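Local atomic coordinates of RagB/SusD family nutrient uptake outer membrane protein (Bacteroides thetaiotaomicron, PDB entry 7KV2), a protein that probably binds beta-glucan at the cell surface of a gut bacterium, as a SusD-family outer-membrane protein serving glycan uptake. Residues S74-D80 with G461-L467; D447-R453 with D466-K472; F374-Y378 with E456-E460. All blocks are in the same frame, centred on the assembly; numbering follows the deposited sequence.

Contact 1: residues S74-D80 with G461-L467; sequences SDIMADD and GKRYWDL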
loop_
_atom_site.group_PDB
_atom_site.type_symbol
_atom_site.label_atom_id
_atom_site.label_comp_id
_atom_site.label_asym_id
_atom_site.label_seq_id
_atom_site.Cartn_x
_atom_site.Cartn_y
_atom_site.Cartn_z
ATOM N N SER A 74 0.919 -7.507 2.343
ATOM C CA SER A 74 2.389 -7.704 2.295
ATOM C C SER A 74 2.993 -7.581 3.698
ATOM O O SER A 74 3.895 -8.380 4.026
ATOM C CB SER A 74 3.047 -6.849 1.251
ATOM O OG SER A 74 3.038 -5.468 1.603
ATOM N N ASP A 75 2.595 -6.594 4.511
ATOM C CA ASP A 75 3.326 -6.359 5.784
ATOM C C ASP A 75 3.216 -7.573 6.703
ATOM O O ASP A 75 4.148 -7.765 7.479
ATOM C CB ASP A 75 2.891 -5.059 6.469
ATOM C CG ASP A 75 3.432 -3.818 5.762
ATOM O OD1 ASP A 75 4.626 -3.831 5.322
ATOM O OD2 ASP A 75 2.679 -2.823 5.670
ATOM N N ILE A 76 2.115 -8.325 6.686
ATOM C CA ILE A 76 1.981 -9.498 7.595
ATOM C C ILE A 76 3.080 -10.511 7.218
ATOM O O ILE A 76 3.395 -11.367 8.070
ATOM C CB ILE A 76 0.567 -10.104 7.580
ATOM C CG1 ILE A 76 0.155 -10.615 6.194
ATOM C CG2 ILE A 76 -0.420 -9.114 8.174
ATOM C CD1 ILE A 76 -1.238 -11.198 6.066
ATOM N N MET A 77 3.634 -10.471 5.992
ATOM C CA MET A 77 4.673 -11.453 5.561
ATOM C C MET A 77 6.086 -10.963 5.881
ATOM O O MET A 77 7.106 -11.726 5.652
ATOM C CB MET A 77 4.526 -11.805 4.075
ATOM C CG MET A 77 3.155 -12.352 3.776
ATOM S SD MET A 77 3.029 -13.131 2.120
ATOM C CE MET A 77 2.733 -11.684 1.099
ATOM N N ALA A 78 6.210 -9.767 6.471
ATOM C CA ALA A 78 7.550 -9.234 6.811
ATOM C C ALA A 78 7.817 -9.394 8.315
ATOM O O ALA A 78 7.387 -10.404 8.924
ATOM C CB ALA A 78 7.644 -7.794 6.338
ATOM N N ASP A 79 8.450 -8.396 8.949
ATOM C CA ASP A 79 9.084 -8.539 10.281
ATOM C C ASP A 79 8.652 -7.393 11.213
ATOM O O ASP A 79 9.381 -7.133 12.197
ATOM C CB ASP A 79 10.607 -8.626 10.142
ATOM C CG ASP A 79 11.259 -7.472 9.412
ATOM O OD1 ASP A 79 10.594 -6.863 8.551
ATOM O OD2 ASP A 79 12.475 -7.246 9.624
ATOM N N ASP A 80 7.507 -6.744 10.966
ATOM C CA ASP A 80 7.184 -5.482 11.704
ATOM C C ASP A 80 5.911 -5.604 12.533
ATOM O O ASP A 80 5.826 -4.952 13.607
ATOM C CB ASP A 80 7.027 -4.309 10.732
ATOM C CG ASP A 80 8.326 -3.885 10.087
ATOM O OD1 ASP A 80 9.389 -4.134 10.685
ATOM O OD2 ASP A 80 8.262 -3.381 8.966
ATOM N N GLY A 461 3.136 -1.254 3.325
ATOM C CA GLY A 461 3.215 -2.257 2.230
ATOM C C GLY A 461 4.506 -2.189 1.426
ATOM O O GLY A 461 4.466 -2.469 0.180
ATOM N N LYS A 462 5.634 -1.848 2.054
ATOM C CA LYS A 462 6.957 -1.716 1.365
ATOM C C LYS A 462 7.937 -2.822 1.787
ATOM O O LYS A 462 8.650 -3.358 0.917
ATOM C CB LYS A 462 7.607 -0.365 1.679
ATOM C CG LYS A 462 6.678 0.826 1.468
ATOM C CD LYS A 462 6.287 1.046 0.027
ATOM C CE LYS A 462 5.250 2.156 -0.113
ATOM N NZ LYS A 462 4.958 2.549 -1.509
ATOM N N ARG A 463 7.960 -3.177 3.074
ATOM C CA ARG A 463 9.081 -3.938 3.696
ATOM C C ARG A 463 9.228 -5.332 3.039
ATOM O O ARG A 463 10.385 -5.767 2.791
ATOM C CB ARG A 463 8.835 -4.025 5.206
ATOM C CG ARG A 463 9.834 -4.886 5.969
ATOM C CD ARG A 463 11.269 -4.364 5.863
ATOM N NE ARG A 463 12.095 -5.096 6.821
ATOM C CZ ARG A 463 13.428 -5.076 6.849
ATOM N NH1 ARG A 463 14.118 -4.385 5.964
ATOM N NH2 ARG A 463 14.063 -5.756 7.774
ATOM N N TYR A 464 8.130 -6.035 2.834
ATOM C CA TYR A 464 8.199 -7.420 2.310
ATOM C C TYR A 464 8.872 -7.371 0.940
ATOM O O TYR A 464 9.843 -8.131 0.745
ATOM C CB TYR A 464 6.830 -8.053 2.215
ATOM C CG TYR A 464 6.830 -9.526 1.845
ATOM C CD1 TYR A 464 7.625 -10.444 2.524
ATOM C CD2 TYR A 464 6.058 -9.988 0.792
ATOM C CE1 TYR A 464 7.562 -11.796 2.227
ATOM C CE2 TYR A 464 6.016 -11.342 0.459
ATOM C CZ TYR A 464 6.773 -12.243 1.181
ATOM O OH TYR A 464 6.726 -13.586 0.891
ATOM N N TRP A 465 8.417 -6.468 0.072
ATOM C CA TRP A 465 8.994 -6.327 -1.296
ATOM C C TRP A 465 10.462 -5.896 -1.205
ATOM O O TRP A 465 11.279 -6.412 -2.013
ATOM C CB TRP A 465 8.143 -5.413 -2.180
ATOM C CG TRP A 465 6.687 -5.743 -2.086
ATOM C CD1 TRP A 465 5.710 -4.914 -1.599
ATOM C CD2 TRP A 465 6.071 -7.022 -2.271
ATOM N NE1 TRP A 465 4.517 -5.572 -1.530
ATOM C CE2 TRP A 465 4.697 -6.853 -1.981
ATOM C CE3 TRP A 465 6.509 -8.262 -2.771
ATOM C CZ2 TRP A 465 3.788 -7.894 -2.105
ATOM C CZ3 TRP A 465 5.607 -9.290 -2.884
ATOM C CH2 TRP A 465 4.270 -9.107 -2.552
ATOM N N ASP A 466 10.824 -4.989 -0.287
ATOM C CA ASP A 466 12.236 -4.549 -0.121
ATOM C C ASP A 466 13.122 -5.758 0.285
ATOM O O ASP A 466 14.241 -5.897 -0.257
ATOM C CB ASP A 466 12.357 -3.357 0.842
ATOM C CG ASP A 466 11.757 -2.065 0.298
ATOM O OD1 ASP A 466 11.629 -1.937 -0.958
ATOM O OD2 ASP A 466 11.382 -1.202 1.135
ATOM N N LEU A 467 12.666 -6.591 1.218
ATOM C CA LEU A 467 13.435 -7.782 1.669
ATOM C C LEU A 467 13.661 -8.718 0.489
ATOM O O LEU A 467 14.812 -9.199 0.317
ATOM C CB LEU A 467 12.683 -8.525 2.776
ATOM C CG LEU A 467 12.767 -7.841 4.133
ATOM C CD1 LEU A 467 11.809 -8.465 5.111
ATOM C CD2 LEU A 467 14.213 -7.787 4.648
HETATM O O HOH W 1 5.402 -5.111 3.087
HETATM O O HOH W 2 1.455 -4.520 -0.232
HETATM O O HOH W 3 6.156 -1.723 4.870
#

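Contact 2: residues D447-R453 with D466-K472; sequences DNIIEER and DLIRTGK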
loop_
_atom_site.group_PDB
_atom_site.type_symbol
_atom_site.label_atom_id
_atom_site.label_comp_id
_atom_site.label_asym_id
_atom_site.label_seq_id
_atom_site.Cartn_x
_atom_site.Cartn_y
_atom_site.Cartn_z
ATOM N N ASP A 447 22.871 -1.170 2.819
ATOM C CA ASP A 447 22.259 -1.647 4.094
ATOM C C ASP A 447 21.613 -0.466 4.829
ATOM O O ASP A 447 20.497 -0.628 5.356
ATOM C CB ASP A 447 23.258 -2.378 4.991
ATOM C CG ASP A 447 23.591 -3.754 4.436
ATOM O OD1 ASP A 447 22.963 -4.158 3.447
ATOM O OD2 ASP A 447 24.492 -4.373 4.956
ATOM N N ASN A 448 22.298 0.663 4.897
ATOM C CA ASN A 448 21.779 1.864 5.601
ATOM C C ASN A 448 20.490 2.354 4.905
ATOM O O ASN A 448 19.584 2.770 5.610
ATOM C CB ASN A 448 22.800 2.986 5.720
ATOM C CG ASN A 448 23.773 2.766 6.858
ATOM O OD1 ASN A 448 23.667 1.778 7.577
ATOM N ND2 ASN A 448 24.727 3.671 7.021
ATOM N N ILE A 449 20.453 2.389 3.579
ATOM C CA ILE A 449 19.286 2.923 2.823
ATOM C C ILE A 449 18.099 1.967 3.018
ATOM O O ILE A 449 16.985 2.445 3.317
ATOM C CB ILE A 449 19.634 3.183 1.358
ATOM C CG1 ILE A 449 20.747 4.220 1.252
ATOM C CG2 ILE A 449 18.397 3.605 0.578
ATOM C CD1 ILE A 449 21.380 4.299 -0.113
ATOM N N ILE A 450 18.343 0.666 2.930
ATOM C CA ILE A 450 17.294 -0.360 3.095
ATOM C C ILE A 450 16.756 -0.278 4.531
ATOM O O ILE A 450 15.503 -0.343 4.721
ATOM C CB ILE A 450 17.830 -1.745 2.715
ATOM C CG1 ILE A 450 18.241 -1.792 1.241
ATOM C CG2 ILE A 450 16.808 -2.802 3.070
ATOM C CD1 ILE A 450 17.087 -1.464 0.317
ATOM N N GLU A 451 17.631 -0.092 5.506
ATOM C CA GLU A 451 17.170 0.050 6.908
ATOM C C GLU A 451 16.399 1.376 7.096
ATOM O O GLU A 451 15.472 1.400 7.944
ATOM C CB GLU A 451 18.307 -0.190 7.880
ATOM C CG GLU A 451 17.857 -0.120 9.328
ATOM C CD GLU A 451 16.847 -1.156 9.817
ATOM O OE1 GLU A 451 16.421 -2.083 9.060
ATOM O OE2 GLU A 451 16.502 -1.054 11.006
ATOM N N GLU A 452 16.741 2.447 6.380
ATOM C CA GLU A 452 15.992 3.719 6.519
ATOM C C GLU A 452 14.579 3.501 5.973
ATOM O O GLU A 452 13.648 3.969 6.599
ATOM C CB GLU A 452 16.664 4.886 5.805
ATOM C CG GLU A 452 16.119 6.237 6.220
ATOM C CD GLU A 452 16.516 6.655 7.622
ATOM O OE1 GLU A 452 17.602 6.190 8.099
ATOM O OE2 GLU A 452 15.702 7.353 8.265
ATOM N N ARG A 453 14.420 2.769 4.869
ATOM C CA ARG A 453 13.089 2.391 4.355
ATOM C C ARG A 453 12.316 1.655 5.449
ATOM O O ARG A 453 11.114 1.903 5.629
ATOM C CB ARG A 453 13.198 1.538 3.095
ATOM C CG ARG A 453 13.845 2.223 1.913
ATOM C CD ARG A 453 13.988 1.277 0.727
ATOM N NE ARG A 453 12.683 1.002 0.135
ATOM C CZ ARG A 453 12.054 1.728 -0.783
ATOM N NH1 ARG A 453 12.635 2.748 -1.416
ATOM N NH2 ARG A 453 10.835 1.366 -1.117
ATOM N N ASP A 466 10.824 -4.989 -0.287
ATOM C CA ASP A 466 12.236 -4.549 -0.121
ATOM C C ASP A 466 13.122 -5.758 0.285
ATOM O O ASP A 466 14.241 -5.897 -0.257
ATOM C CB ASP A 466 12.357 -3.357 0.842
ATOM C CG ASP A 466 11.757 -2.065 0.298
ATOM O OD1 ASP A 466 11.629 -1.937 -0.958
ATOM O OD2 ASP A 466 11.382 -1.202 1.135
ATOM N N LEU A 467 12.666 -6.591 1.218
ATOM C CA LEU A 467 13.435 -7.782 1.669
ATOM C C LEU A 467 13.661 -8.718 0.489
ATOM O O LEU A 467 14.812 -9.199 0.317
ATOM C CB LEU A 467 12.683 -8.525 2.776
ATOM C CG LEU A 467 12.767 -7.841 4.133
ATOM C CD1 LEU A 467 11.809 -8.465 5.111
ATOM C CD2 LEU A 467 14.213 -7.787 4.648
ATOM N N ILE A 468 12.624 -8.961 -0.293
ATOM C CA ILE A 468 12.711 -9.969 -1.382
ATOM C C ILE A 468 13.684 -9.402 -2.430
ATOM O O ILE A 468 14.600 -10.137 -2.797
ATOM C CB ILE A 468 11.343 -10.331 -1.973
ATOM C CG1 ILE A 468 10.493 -11.117 -0.974
ATOM C CG2 ILE A 468 11.534 -11.090 -3.280
ATOM C CD1 ILE A 468 9.081 -11.371 -1.416
ATOM N N ARG A 469 13.497 -8.151 -2.893
ATOM C CA ARG A 469 14.230 -7.606 -4.073
ATOM C C ARG A 469 15.712 -7.403 -3.756
ATOM O O ARG A 469 16.511 -7.367 -4.731
ATOM C CB ARG A 469 13.622 -6.303 -4.583
ATOM C CG ARG A 469 13.871 -5.088 -3.698
ATOM C CD ARG A 469 13.013 -3.913 -4.140
ATOM N NE ARG A 469 13.197 -2.783 -3.249
ATOM C CZ ARG A 469 14.310 -2.030 -3.174
ATOM N NH1 ARG A 469 15.328 -2.238 -3.985
ATOM N NH2 ARG A 469 14.396 -1.034 -2.310
ATOM N N THR A 470 16.076 -7.238 -2.477
ATOM C CA THR A 470 17.482 -6.989 -2.042
ATOM C C THR A 470 18.170 -8.292 -1.622
ATOM O O THR A 470 19.328 -8.221 -1.216
ATOM C CB THR A 470 17.532 -5.978 -0.886
ATOM O OG1 THR A 470 16.826 -6.528 0.231
ATOM C CG2 THR A 470 16.965 -4.649 -1.291
ATOM N N GLY A 471 17.459 -9.424 -1.652
ATOM C CA GLY A 471 17.988 -10.750 -1.285
ATOM C C GLY A 471 18.084 -10.959 0.218
ATOM O O GLY A 471 18.852 -11.840 0.678
ATOM N N LYS A 472 17.336 -10.202 1.011
ATOM C CA LYS A 472 17.505 -10.260 2.483
ATOM C C LYS A 472 16.446 -11.154 3.109
ATOM O O LYS A 472 16.594 -11.473 4.268
ATOM C CB LYS A 472 17.452 -8.850 3.064
ATOM C CG LYS A 472 18.660 -7.982 2.764
ATOM C CD LYS A 472 18.510 -6.597 3.402
ATOM C CE LYS A 472 19.623 -5.655 3.003
ATOM N NZ LYS A 472 20.935 -6.225 3.382
HETATM O O HOH W 4 9.068 -1.558 -1.455
#

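Contact 3: residues F374-Y378 with E456-E460; sequences FLEKY and EFVGE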
loop_
_atom_site.group_PDB
_atom_site.type_symbol
_atom_site.label_atom_id
_atom_site.label_comp_id
_atom_site.label_asym_id
_atom_site.label_seq_id
_atom_site.Cartn_x
_atom_site.Cartn_y
_atom_site.Cartn_z
ATOM N N PHE A 374 -0.158 -0.786 18.817
ATOM C CA PHE A 374 -0.957 -0.802 17.569
ATOM C C PHE A 374 -0.388 0.200 16.576
ATOM O O PHE A 374 0.370 1.110 16.976
ATOM C CB PHE A 374 -2.449 -0.596 17.886
ATOM C CG PHE A 374 -3.018 -1.666 18.789
ATOM C CD1 PHE A 374 -2.845 -1.600 20.160
ATOM C CD2 PHE A 374 -3.601 -2.804 18.253
ATOM C CE1 PHE A 374 -3.292 -2.624 20.976
ATOM C CE2 PHE A 374 -4.068 -3.812 19.081
ATOM C CZ PHE A 374 -3.931 -3.709 20.448
ATOM N N LEU A 375 -0.730 0.017 15.304
ATOM C CA LEU A 375 -0.168 0.836 14.202
ATOM C C LEU A 375 -0.890 2.185 14.227
ATOM O O LEU A 375 -2.023 2.320 13.719
ATOM C CB LEU A 375 -0.351 0.117 12.870
ATOM C CG LEU A 375 0.186 0.862 11.650
ATOM C CD1 LEU A 375 1.698 0.996 11.716
ATOM C CD2 LEU A 375 -0.207 0.132 10.382
ATOM N N GLU A 376 -0.209 3.180 14.778
ATOM C CA GLU A 376 -0.752 4.544 14.945
ATOM C C GLU A 376 -1.120 5.170 13.613
ATOM O O GLU A 376 -2.123 5.895 13.575
ATOM C CB GLU A 376 0.275 5.370 15.723
ATOM C CG GLU A 376 -0.134 6.821 15.933
ATOM C CD GLU A 376 -1.398 7.071 16.741
ATOM O OE1 GLU A 376 -2.011 6.107 17.216
ATOM O OE2 GLU A 376 -1.823 8.235 16.794
ATOM N N LYS A 377 -0.366 4.909 12.536
ATOM C CA LYS A 377 -0.583 5.568 11.237
ATOM C C LYS A 377 -2.039 5.437 10.788
ATOM O O LYS A 377 -2.560 6.380 10.168
ATOM C CB LYS A 377 0.310 4.982 10.160
ATOM C CG LYS A 377 1.787 5.216 10.398
ATOM C CD LYS A 377 2.659 4.576 9.355
ATOM C CE LYS A 377 4.140 4.762 9.644
ATOM N NZ LYS A 377 5.039 4.150 8.622
ATOM N N TYR A 378 -2.653 4.272 10.995
ATOM C CA TYR A 378 -4.001 3.942 10.477
ATOM C C TYR A 378 -4.933 3.543 11.622
ATOM O O TYR A 378 -5.961 2.886 11.389
ATOM C CB TYR A 378 -3.902 2.900 9.357
ATOM C CG TYR A 378 -3.230 3.457 8.120
ATOM C CD1 TYR A 378 -3.762 4.566 7.467
ATOM C CD2 TYR A 378 -2.040 2.926 7.644
ATOM C CE1 TYR A 378 -3.134 5.101 6.358
ATOM C CE2 TYR A 378 -1.429 3.430 6.516
ATOM C CZ TYR A 378 -1.978 4.517 5.867
ATOM O OH TYR A 378 -1.382 5.025 4.746
ATOM N N GLU A 456 11.056 3.938 7.972
ATOM C CA GLU A 456 10.202 4.983 7.350
ATOM C C GLU A 456 8.778 4.479 7.032
ATOM O O GLU A 456 7.824 5.278 7.121
ATOM C CB GLU A 456 10.903 5.482 6.082
ATOM C CG GLU A 456 10.210 6.632 5.408
ATOM C CD GLU A 456 10.120 7.956 6.143
ATOM O OE1 GLU A 456 10.840 8.144 7.154
ATOM O OE2 GLU A 456 9.285 8.802 5.698
ATOM N N PHE A 457 8.617 3.223 6.645
ATOM C CA PHE A 457 7.389 2.729 5.976
ATOM C C PHE A 457 6.730 1.549 6.693
ATOM O O PHE A 457 6.027 0.810 6.047
ATOM C CB PHE A 457 7.724 2.318 4.531
ATOM C CG PHE A 457 8.303 3.412 3.670
ATOM C CD1 PHE A 457 7.574 4.564 3.430
ATOM C CD2 PHE A 457 9.590 3.310 3.150
ATOM C CE1 PHE A 457 8.101 5.583 2.658
ATOM C CE2 PHE A 457 10.119 4.332 2.369
ATOM C CZ PHE A 457 9.370 5.464 2.131
ATOM N N VAL A 458 6.841 1.418 7.989
ATOM C CA VAL A 458 6.135 0.323 8.702
ATOM C C VAL A 458 4.650 0.431 8.359
ATOM O O VAL A 458 4.062 1.502 8.511
ATOM C CB VAL A 458 6.342 0.357 10.215
ATOM C CG1 VAL A 458 5.394 -0.606 10.928
ATOM C CG2 VAL A 458 7.811 0.119 10.615
ATOM N N GLY A 459 4.029 -0.670 7.932
ATOM C CA GLY A 459 2.571 -0.717 7.760
ATOM C C GLY A 459 2.105 -0.079 6.469
ATOM O O GLY A 459 0.902 0.051 6.292
ATOM N N GLU A 460 3.028 0.270 5.565
ATOM C CA GLU A 460 2.697 0.958 4.305
ATOM C C GLU A 460 2.937 0.042 3.109
ATOM O O GLU A 460 2.875 0.540 2.020
ATOM C CB GLU A 460 3.476 2.263 4.123
ATOM C CG GLU A 460 3.330 3.175 5.327
ATOM C CD GLU A 460 3.893 4.587 5.143
ATOM O OE1 GLU A 460 3.520 5.285 4.117
ATOM O OE2 GLU A 460 4.736 4.977 5.962
HETATM O O HOH W 5 7.445 3.690 10.098
HETATM O O HOH W 6 0.857 4.178 3.668
#

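Contact 1: residues S74-D80 with G461-L467
Met77 packs on the Tyr464 ring, CB over one face and the sulfur obliquely to it, in a Met-aromatic contact that joins a type I beta turn, Asp75 to Ala78, to the first turn of helix 463-469. Met77 CB is 3.6 Å from the Tyr464 ring centroid, nearly on the ring normal, a CH-pi contact. The bend at chi3 turns the end of the chain toward the rim of the ring, with Met77 CE 3.4 Å from Tyr464 CE2. Beside this core, the methyl of Ala78 packs on Arg463 CG, and Ser74 CB comes close to the indole nitrogen of Trp465; Phe161 of helix 137-162 closes over this side. The Tyr464 hydroxyl is held by Trp489.

Toward the polar edge, Arg463 grips Asp79 side-on: NE reaches OD1 of Asp79 and NH2 reaches its OD2, each at 2.9 Å. Both bonds use syn lone pairs and are nearly straight (170° and 176°), with the two planes almost coplanar, while Leu467 CD2 covers one guanidinium face. A leucine here would probably leave the Asp79 carboxylate without its paired charge and free to turn. At the other end a water joins Ser74 OG, Asp75 OD1 and the backbone nitrogen of Tyr464, and Gly461 N donates to Asp75 OD2 at 2.9 Å, reaching it from 29° out of the carboxylate plane.

Contact 2: residues D447-R453 with D466-K472
Arg453 NE donates an almost straight bond (176°) to Asp466 OD2 at 2.7 Å, the shortest link between these two helical segments. The acceptor lies in the guanidinium plane, yet the arginine meets the carboxylate from above, the two planes being nearly perpendicular. Arg469 takes the other oxygen, with NE 2.9 Å from Asp466 OD1 and NH2 sharing the same atom. Its NH2 also sits over a face of the Arg453 guanidinium; the carboxylate, bonded to both arginines, probably offsets the closeness of their charges. Ile450 CD1 meets Thr470 CG2 tip to tip at 3.6 Å, and Lys472, extended as far as CE and bent only at chi4 (-58°), passes Ile450 CG2 to put NZ 2.9 Å from Asp447 OD1.

In a second shell, Glu407 and Asn411 hold the Arg453 terminal nitrogens and Glu414 pairs with Arg469, all three from helix 405-417. Thr470 OG1 and Thr470 N both donate to Asp466 O, from opposite faces of its carbonyl plane. Gly471, at positive phi, then turns the chain back, carrying Lys472 toward helix 446-456. The whole is a helical hairpin held by a buried salt-bridge network, its second helix ended by a Schellman motif.

Contact 3: residues F374-Y378 with E456-E460
Lys377 sends an extended side chain into the type II beta turn from Phe457 to Glu460, where its ammonium group gathers the polar contacts. Beyond CG every torsion is close to 180°, so the chain spends its full length in bringing NZ to the turn. There NZ donates to Val458 O at 2.8 Å, tilted 17° from the carbonyl plane. A salt bridge of the same length joins Lys377 NZ to Glu460 OE2, the two side chains crossing at about a right angle and the carboxylate being met on its anti side. The bond from NZ to Glu456 O is longer and weak. Water adds to the grip, one molecule accepting from both Lys377 NZ and Val458 N. These partners are a carboxylate and backbone oxygens, so the buried positive charge is likely to be well compensated.

A second water relays between the aromatic and acidic side chains: it accepts from Tyr378 OH at 2.6 Å, lying in the ring plane, and donates to Glu460 OE1. The same hydroxyl meets the backbone nitrogen of Arg401.

Apolar packing is slighter. The Leu375 and Val458 side chains slide past each other in opposite directions, with Leu375 CD1 4.1 Å from Val458 CG1, and the other leucine methyl, CD2, rests 3.9 Å from Gly459 CA. Gly459 has positive phi, and a CB at this position would point toward Leu375 and run into CD2, so the leucine packs directly on the turn's backbone.

Around the contact, Leu375 ends strand 373-375, which pairs with strand 343-345, and Leu375 and Tyr378 also touch helix 299-303. The turn itself links helix 446-456 to helix 463-469, while Phe457 packs against helix 405-417 and Arg404, at the end of strand 400-404, shares Glu460 OE2.

From the N terminus, the chain leaves helix 70-75 through residues 74-80 and runs some 380 residues before 461-467 closes contact 1, joining the N-terminal and C-terminal family regions. Contact 3 falls wholly within that span: 374-378 meets 456-460 after 77 residues, tying a two-stranded sheet to the turn preceding helix 463-469. Contact 2 starts at 447-453 and closes only 12 residues later, at 466-472, so it crosses both of the others. Contacts 1 and 2 share Asp466 and Leu467 on helix 463-469. Contacts 1 and 3 meet where Asp75 OD2 lies 3.1 Å from Glu460 N, so the turn 457-460 touches helix 70-75 as well as leading into helix 463-469.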